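Long-range contacts in Dye-decolorizing peroxidase Tfu_3078 (Thermobifida fusca, PDB 5FW4), which uses heme b and hydrogen peroxide to oxidise a wide range of compounds, with high reactivity towards anthraquinone dyes, though its physiological substrate is unknown: residues 107-112 and 423-428; 277-282 and 408-413. All coordinates share one frame; numbering follows the deposited sequence.

Contact 1 (107-112 and 423-428); sequences ALRSWT and LGQDLI
The guanidinium of Arg-109 and the amide of Gln-425 meet obliquely, their planes 81° apart, with NH2 of Arg-109 3.7 Å from NE2 of Gln-425. Both nitrogens are donors, and this is a touch rather than a bond; Gln-425 OE1 accepts from Tyr-422 N, while Arg-109 has long, weak ion pairs with Glu-113 and the terminal carboxylate of Gly-430. Farther round helix 97-120, the carbonyl oxygen of Ala-107 lies over one face of the Trp-111 ring, off-centre toward its rim, and Phe-184 packs against this ring edge-to-face. The polar link across the contact runs through Thr-112, whose OG1 receives the N-H of Leu-423 at 2.9 Å in a nearly straight bond (164°). The same hydroxyl donates to Leu-108 O, which Thr-112 N reaches from the opposite face of the carbonyl plane. Helix 97-120 lies on the four-stranded antiparallel sheet of the N-terminal ferredoxin-like half, touching Phe-184 and Val-144; the C-terminal tail packs on this helix and turns into helix 425-428 after Gly-424, the N-cap residue. A valine in place of Thr-112 would probably leave the N-H of Leu-423 without this acceptor and Leu-108 O with one donor fewer. One helical turn before Thr-112, Leu-108 CB lies 3.6 Å from Leu-423 O. With CG beside the backbone N (chi1 -71°), Leu-108 sends CD1 to within 3.7 Å of Ile-428 CD1.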
loop_
_atom_site.group_PDB
_atom_site.type_symbol
_atom_site.label_atom_id
_atom_site.label_comp_id
_atom_site.label_asym_id
_atom_site.label_seq_id
_atom_site.Cartn_x
_atom_site.Cartn_y
_atom_site.Cartn_z
ATOM N N ALA A 107 -25.088 -11.673 3.002
ATOM C CA ALA A 107 -23.888 -10.820 3.017
ATOM C C ALA A 107 -23.830 -10.098 4.320
ATOM O O ALA A 107 -22.840 -10.196 5.014
ATOM C CB ALA A 107 -23.894 -9.838 1.859
ATOM N N LEU A 108 -24.916 -9.422 4.679
ATOM C CA LEU A 108 -24.896 -8.502 5.836
ATOM C C LEU A 108 -24.770 -9.269 7.152
ATOM O O LEU A 108 -24.062 -8.864 8.049
ATOM C CB LEU A 108 -26.116 -7.562 5.818
ATOM C CG LEU A 108 -26.132 -6.475 4.738
ATOM C CD1 LEU A 108 -27.522 -5.901 4.551
ATOM C CD2 LEU A 108 -25.175 -5.341 5.088
ATOM N N ARG A 109 -25.459 -10.405 7.266
ATOM C CA ARG A 109 -25.278 -11.257 8.423
ATOM C C ARG A 109 -23.839 -11.764 8.549
ATOM O O ARG A 109 -23.252 -11.716 9.629
ATOM C CB ARG A 109 -26.249 -12.454 8.393
ATOM C CG ARG A 109 -26.299 -13.160 9.738
ATOM C CD ARG A 109 -27.247 -14.345 9.713
ATOM N NE ARG A 109 -28.656 -13.963 9.795
ATOM C CZ ARG A 109 -29.331 -13.720 10.924
ATOM N NH1 ARG A 109 -28.740 -13.748 12.113
ATOM N NH2 ARG A 109 -30.619 -13.415 10.860
ATOM N N SER A 110 -23.257 -12.268 7.472
ATOM C CA SER A 110 -21.920 -12.864 7.571
ATOM C C SER A 110 -20.934 -11.788 8.001
ATOM O O SER A 110 -20.048 -11.977 8.865
ATOM C CB SER A 110 -21.465 -13.394 6.214
ATOM O OG SER A 110 -22.377 -14.304 5.668
ATOM N N TRP A 111 -21.084 -10.634 7.379
ATOM C CA TRP A 111 -20.159 -9.548 7.697
ATOM C C TRP A 111 -20.306 -9.092 9.128
ATOM O O TRP A 111 -19.309 -8.913 9.826
ATOM C CB TRP A 111 -20.318 -8.373 6.711
ATOM C CG TRP A 111 -19.755 -8.619 5.331
ATOM C CD1 TRP A 111 -18.650 -9.350 5.003
ATOM C CD2 TRP A 111 -20.225 -8.044 4.112
ATOM N NE1 TRP A 111 -18.431 -9.307 3.644
ATOM C CE2 TRP A 111 -19.397 -8.519 3.075
ATOM C CE3 TRP A 111 -21.275 -7.169 3.794
ATOM C CZ2 TRP A 111 -19.599 -8.171 1.758
ATOM C CZ3 TRP A 111 -21.490 -6.851 2.478
ATOM C CH2 TRP A 111 -20.648 -7.327 1.478
ATOM N N THR A 112 -21.530 -8.898 9.578
ATOM C CA THR A 112 -21.774 -8.472 10.943
ATOM C C THR A 112 -21.143 -9.441 11.915
ATOM O O THR A 112 -20.453 -9.040 12.843
ATOM C CB THR A 112 -23.284 -8.319 11.256
ATOM O OG1 THR A 112 -23.866 -7.282 10.445
ATOM C CG2 THR A 112 -23.492 -7.967 12.744
ATOM N N LEU A 423 -26.417 -5.973 11.007
ATOM C CA LEU A 423 -26.359 -4.609 10.483
ATOM C C LEU A 423 -27.254 -4.485 9.281
ATOM O O LEU A 423 -27.102 -5.226 8.311
ATOM C CB LEU A 423 -24.911 -4.254 10.110
ATOM C CG LEU A 423 -24.029 -4.161 11.350
ATOM C CD1 LEU A 423 -22.549 -4.221 11.027
ATOM C CD2 LEU A 423 -24.405 -2.901 12.133
ATOM N N GLY A 424 -28.224 -3.578 9.379
ATOM C CA GLY A 424 -29.227 -3.373 8.345
ATOM C C GLY A 424 -30.340 -4.440 8.325
ATOM O O GLY A 424 -31.091 -4.529 7.349
ATOM N N GLN A 425 -30.454 -5.239 9.386
ATOM C CA GLN A 425 -31.510 -6.268 9.442
ATOM C C GLN A 425 -32.906 -5.607 9.364
ATOM O O GLN A 425 -33.812 -6.153 8.736
ATOM C CB GLN A 425 -31.378 -7.142 10.703
ATOM C CG GLN A 425 -32.339 -8.330 10.747
ATOM C CD GLN A 425 -31.994 -9.376 11.814
ATOM O OE1 GLN A 425 -31.149 -9.171 12.684
ATOM N NE2 GLN A 425 -32.676 -10.509 11.748
ATOM N N ASP A 426 -33.038 -4.434 9.991
ATOM C CA ASP A 426 -34.223 -3.570 9.886
ATOM C C ASP A 426 -34.597 -3.350 8.442
ATOM O O ASP A 426 -35.742 -3.504 8.074
ATOM C CB ASP A 426 -33.919 -2.168 10.439
ATOM C CG ASP A 426 -33.901 -2.104 11.932
ATOM O OD1 ASP A 426 -34.261 -3.099 12.612
ATOM O OD2 ASP A 426 -33.544 -1.021 12.422
ATOM N N LEU A 427 -33.619 -2.941 7.637
ATOM C CA LEU A 427 -33.862 -2.626 6.238
ATOM C C LEU A 427 -34.285 -3.882 5.482
ATOM O O LEU A 427 -35.255 -3.870 4.752
ATOM C CB LEU A 427 -32.609 -2.033 5.589
ATOM C CG LEU A 427 -32.737 -1.829 4.081
ATOM C CD1 LEU A 427 -33.697 -0.695 3.788
ATOM C CD2 LEU A 427 -31.389 -1.609 3.408
ATOM N N ILE A 428 -33.531 -4.958 5.646
ATOM C CA ILE A 428 -33.856 -6.223 5.006
ATOM C C ILE A 428 -35.179 -6.729 5.590
ATOM O O ILE A 428 -36.045 -7.206 4.862
ATOM C CB ILE A 428 -32.736 -7.280 5.231
ATOM C CG1 ILE A 428 -31.563 -7.129 4.243
ATOM C CG2 ILE A 428 -33.291 -8.708 5.098
ATOM C CD1 ILE A 428 -31.172 -5.719 3.832
#

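Contact 2 (277-282 and 408-413); sequences LVVRRI and GSALFA. With HEM (protoporphyrin IX containing Fe), chain C.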
loop_
_atom_site.group_PDB
_atom_site.type_symbol
_atom_site.label_atom_id
_atom_site.label_comp_id
_atom_site.label_asym_id
_atom_site.label_seq_id
_atom_site.Cartn_x
_atom_site.Cartn_y
_atom_site.Cartn_z
ATOM N N LEU A 277 -21.385 8.186 5.016
ATOM C CA LEU A 277 -20.030 8.285 4.508
ATOM C C LEU A 277 -20.038 8.728 3.053
ATOM O O LEU A 277 -20.621 8.058 2.186
ATOM C CB LEU A 277 -19.316 6.914 4.601
ATOM C CG LEU A 277 -17.939 6.821 3.924
ATOM C CD1 LEU A 277 -16.917 7.682 4.617
ATOM C CD2 LEU A 277 -17.445 5.374 3.881
ATOM N N VAL A 278 -19.409 9.879 2.776
ATOM C CA VAL A 278 -19.070 10.213 1.425
ATOM C C VAL A 278 -17.606 9.882 1.231
ATOM O O VAL A 278 -16.733 10.395 1.972
ATOM C CB VAL A 278 -19.318 11.699 1.080
ATOM C CG1 VAL A 278 -18.825 11.982 -0.320
ATOM C CG2 VAL A 278 -20.796 12.040 1.216
ATOM N N VAL A 279 -17.326 9.032 0.240
ATOM C CA VAL A 279 -15.950 8.732 -0.116
ATOM C C VAL A 279 -15.642 9.310 -1.472
ATOM O O VAL A 279 -16.424 9.187 -2.425
ATOM C CB VAL A 279 -15.590 7.225 -0.022
ATOM C CG1 VAL A 279 -16.596 6.372 -0.724
ATOM C CG2 VAL A 279 -14.204 6.948 -0.576
ATOM N N ARG A 280 -14.486 9.955 -1.560
ATOM C CA ARG A 280 -14.025 10.479 -2.829
ATOM C C ARG A 280 -12.568 10.070 -3.015
ATOM O O ARG A 280 -11.741 10.227 -2.098
ATOM C CB ARG A 280 -14.183 12.025 -2.845
ATOM C CG ARG A 280 -15.581 12.549 -2.547
ATOM C CD ARG A 280 -16.539 12.402 -3.734
ATOM N NE ARG A 280 -16.345 13.502 -4.690
ATOM C CZ ARG A 280 -17.202 13.899 -5.621
ATOM N NH1 ARG A 280 -18.376 13.312 -5.778
ATOM N NH2 ARG A 280 -16.881 14.948 -6.386
ATOM N N ARG A 281 -12.256 9.527 -4.175
ATOM C CA ARG A 281 -10.887 9.265 -4.549
ATOM C C ARG A 281 -10.411 10.543 -5.250
ATOM O O ARG A 281 -10.884 10.858 -6.316
ATOM C CB ARG A 281 -10.785 8.098 -5.504
ATOM C CG ARG A 281 -9.363 7.731 -5.874
ATOM C CD ARG A 281 -9.374 6.709 -6.966
ATOM N NE ARG A 281 -8.055 6.395 -7.507
ATOM C CZ ARG A 281 -7.638 5.178 -7.802
ATOM N NH1 ARG A 281 -8.420 4.130 -7.571
ATOM N NH2 ARG A 281 -6.425 4.999 -8.302
ATOM N N ILE A 282 -9.481 11.232 -4.631
ATOM C CA ILE A 282 -9.026 12.561 -5.173
ATOM C C ILE A 282 -7.566 12.492 -5.528
ATOM O O ILE A 282 -6.715 12.436 -4.651
ATOM C CB ILE A 282 -9.187 13.650 -4.159
ATOM C CG1 ILE A 282 -10.522 13.588 -3.472
ATOM C CG2 ILE A 282 -8.975 15.023 -4.821
ATOM C CD1 ILE A 282 -11.625 13.741 -4.395
ATOM N N GLY A 408 -13.197 9.260 -8.097
ATOM C CA GLY A 408 -14.060 8.195 -7.577
ATOM C C GLY A 408 -14.997 8.845 -6.574
ATOM O O GLY A 408 -14.623 9.811 -5.917
ATOM N N SER A 409 -16.204 8.308 -6.454
ATOM C CA SER A 409 -17.184 8.818 -5.524
ATOM C C SER A 409 -18.191 7.751 -5.110
ATOM O O SER A 409 -18.639 6.958 -5.941
ATOM C CB SER A 409 -17.957 9.974 -6.135
ATOM O OG SER A 409 -18.866 10.539 -5.192
ATOM N N ALA A 410 -18.584 7.801 -3.843
ATOM C CA ALA A 410 -19.685 6.968 -3.352
ATOM C C ALA A 410 -20.245 7.483 -2.037
ATOM O O ALA A 410 -19.535 8.116 -1.239
ATOM C CB ALA A 410 -19.203 5.540 -3.187
ATOM N N LEU A 411 -21.533 7.244 -1.854
ATOM C CA LEU A 411 -22.240 7.535 -0.621
ATOM C C LEU A 411 -22.675 6.203 -0.000
ATOM O O LEU A 411 -23.333 5.427 -0.663
ATOM C CB LEU A 411 -23.491 8.336 -0.939
ATOM C CG LEU A 411 -24.514 8.621 0.182
ATOM C CD1 LEU A 411 -23.931 9.311 1.409
ATOM C CD2 LEU A 411 -25.626 9.491 -0.362
ATOM N N PHE A 412 -22.334 5.973 1.261
ATOM C CA PHE A 412 -22.863 4.820 1.998
ATOM C C PHE A 412 -23.559 5.207 3.280
ATOM O O PHE A 412 -23.093 6.076 4.022
ATOM C CB PHE A 412 -21.748 3.825 2.268
ATOM C CG PHE A 412 -21.113 3.305 1.031
ATOM C CD1 PHE A 412 -21.759 2.335 0.262
ATOM C CD2 PHE A 412 -19.871 3.750 0.635
ATOM C CE1 PHE A 412 -21.168 1.833 -0.885
ATOM C CE2 PHE A 412 -19.277 3.245 -0.513
ATOM C CZ PHE A 412 -19.924 2.276 -1.265
ATOM N N ALA A 413 -24.678 4.545 3.544
ATOM C CA ALA A 413 -25.358 4.653 4.813
ATOM C C ALA A 413 -24.728 3.632 5.715
ATOM O O ALA A 413 -24.627 2.463 5.327
ATOM C CB ALA A 413 -26.867 4.381 4.641
HETATM C CHA HEM C . -9.698 21.590 5.806
HETATM C CHB HEM C . -6.787 19.543 2.522
HETATM C CHC HEM C . -10.691 18.135 0.044
HETATM C CHD HEM C . -13.597 19.948 3.467
HETATM C C1A HEM C . -8.591 21.149 5.124
HETATM C C2A HEM C . -7.269 21.435 5.519
HETATM C C3A HEM C . -6.459 20.880 4.584
HETATM C C4A HEM C . -7.259 20.245 3.625
HETATM C CMA HEM C . -4.978 20.875 4.578
HETATM C CAA HEM C . -6.842 22.248 6.715
HETATM C CBA HEM C . -6.602 21.412 7.968
HETATM C CGA HEM C . -7.893 20.906 8.542
HETATM O O1A HEM C . -8.165 19.683 8.408
HETATM O O2A HEM C . -8.662 21.697 9.145
HETATM C C1B HEM C . -7.633 18.982 1.549
HETATM C C2B HEM C . -7.162 18.299 0.403
HETATM C C3B HEM C . -8.251 17.885 -0.315
HETATM C C4B HEM C . -9.409 18.339 0.458
HETATM C CMB HEM C . -5.716 18.064 0.070
HETATM C CAB HEM C . -8.363 17.091 -1.544
HETATM C CBB HEM C . -7.340 16.442 -2.101
HETATM C C1C HEM C . -11.819 18.496 0.744
HETATM C C2C HEM C . -13.109 18.219 0.343
HETATM C C3C HEM C . -13.938 18.724 1.338
HETATM C C4C HEM C . -13.126 19.321 2.330
HETATM C CMC HEM C . -13.423 17.485 -0.935
HETATM C CAC HEM C . -15.384 18.806 1.474
HETATM C CBC HEM C . -16.191 18.727 0.462
HETATM C C1D HEM C . -12.697 20.537 4.371
HETATM C C2D HEM C . -13.189 21.235 5.565
HETATM C C3D HEM C . -12.095 21.702 6.209
HETATM C C4D HEM C . -10.960 21.292 5.388
HETATM C CMD HEM C . -14.626 21.396 6.031
HETATM C CAD HEM C . -12.090 22.476 7.513
HETATM C CBD HEM C . -12.388 23.947 7.211
HETATM C CGD HEM C . -12.537 24.732 8.496
HETATM O O1D HEM C . -13.588 24.713 9.167
HETATM O O2D HEM C . -11.563 25.403 8.900
HETATM N NA HEM C . -8.571 20.423 3.951
HETATM N NB HEM C . -8.965 18.976 1.543
HETATM N NC HEM C . -11.852 19.194 1.920
HETATM N ND HEM C . -11.342 20.579 4.283
HETATM FE FE HEM C . -10.198 19.868 2.942
#
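Arg-280 leaves the sheet on the same face as Ser-409, its cross-strand partner in a non-hydrogen-bonded pair. CB of Arg-280 lies 3.8 Å from Gly-408 O. Bends at chi2 and chi3 (-77° and -82°) then fold the chain over, bringing CD to 3.3 Å from Ser-409 OG. NE is hydrogen-bonded to His-406 ND1. At the tip, NH1 donates to Ser-409 OG at 2.9 Å, at the edge of the guanidinium though tilted from its plane, and NH2 forms a salt bridge with Asp-173. The backbones of strands 275-284 and 404-414 run antiparallel here. Leu-277 with Phe-412 and Val-279 with Ala-410 are hydrogen-bonded pairs, each closed by two bonds; Arg-281 with Gly-408 is a third, in which the bond from Gly-408 N to Arg-281 O is weak. On the face opposite Arg-280, Val-279 CG1 packs 3.7 Å from Ala-410 CB and meets the edge of the Phe-412 ring. Trp-215 of strand 211-220 touches the side chains of Val-279 and Ala-410, so this face looks onto the other sheet, as expected of the paired ferredoxin-like halves of DyP-type peroxidases. Ile-282, where the strand enters the heme pocket, sets CG2 3.5 Å from vinyl carbon CBB of the heme. All three guanidinium nitrogens of buried Arg-280 have acceptors, and the carboxylate of Asp-173 is likely to balance its charge.

Overall arrangement
From the N-terminal side, the chain forms strand 81-89, then helix 97-120, which holds one half of contact 1, and completes the first sheet with strands 141-146, 184-190 and 211-220. It then enters the second sheet at strand 275-284. Contact 2 closes a loop when segment 408-413 returns beside 277-282, after 125 residues that include strands 353-363 and 369-379. Soon afterwards helix 425-428 closes the larger loop of contact 1, within which contact 2 is nested. The two do not touch: their centres lie about 21 Å apart. Contact 2 pairs strand 275-284 with 404-414, an outermost strand of the C-terminal sheet; contact 1 ties the chain's end back to the N-terminal half.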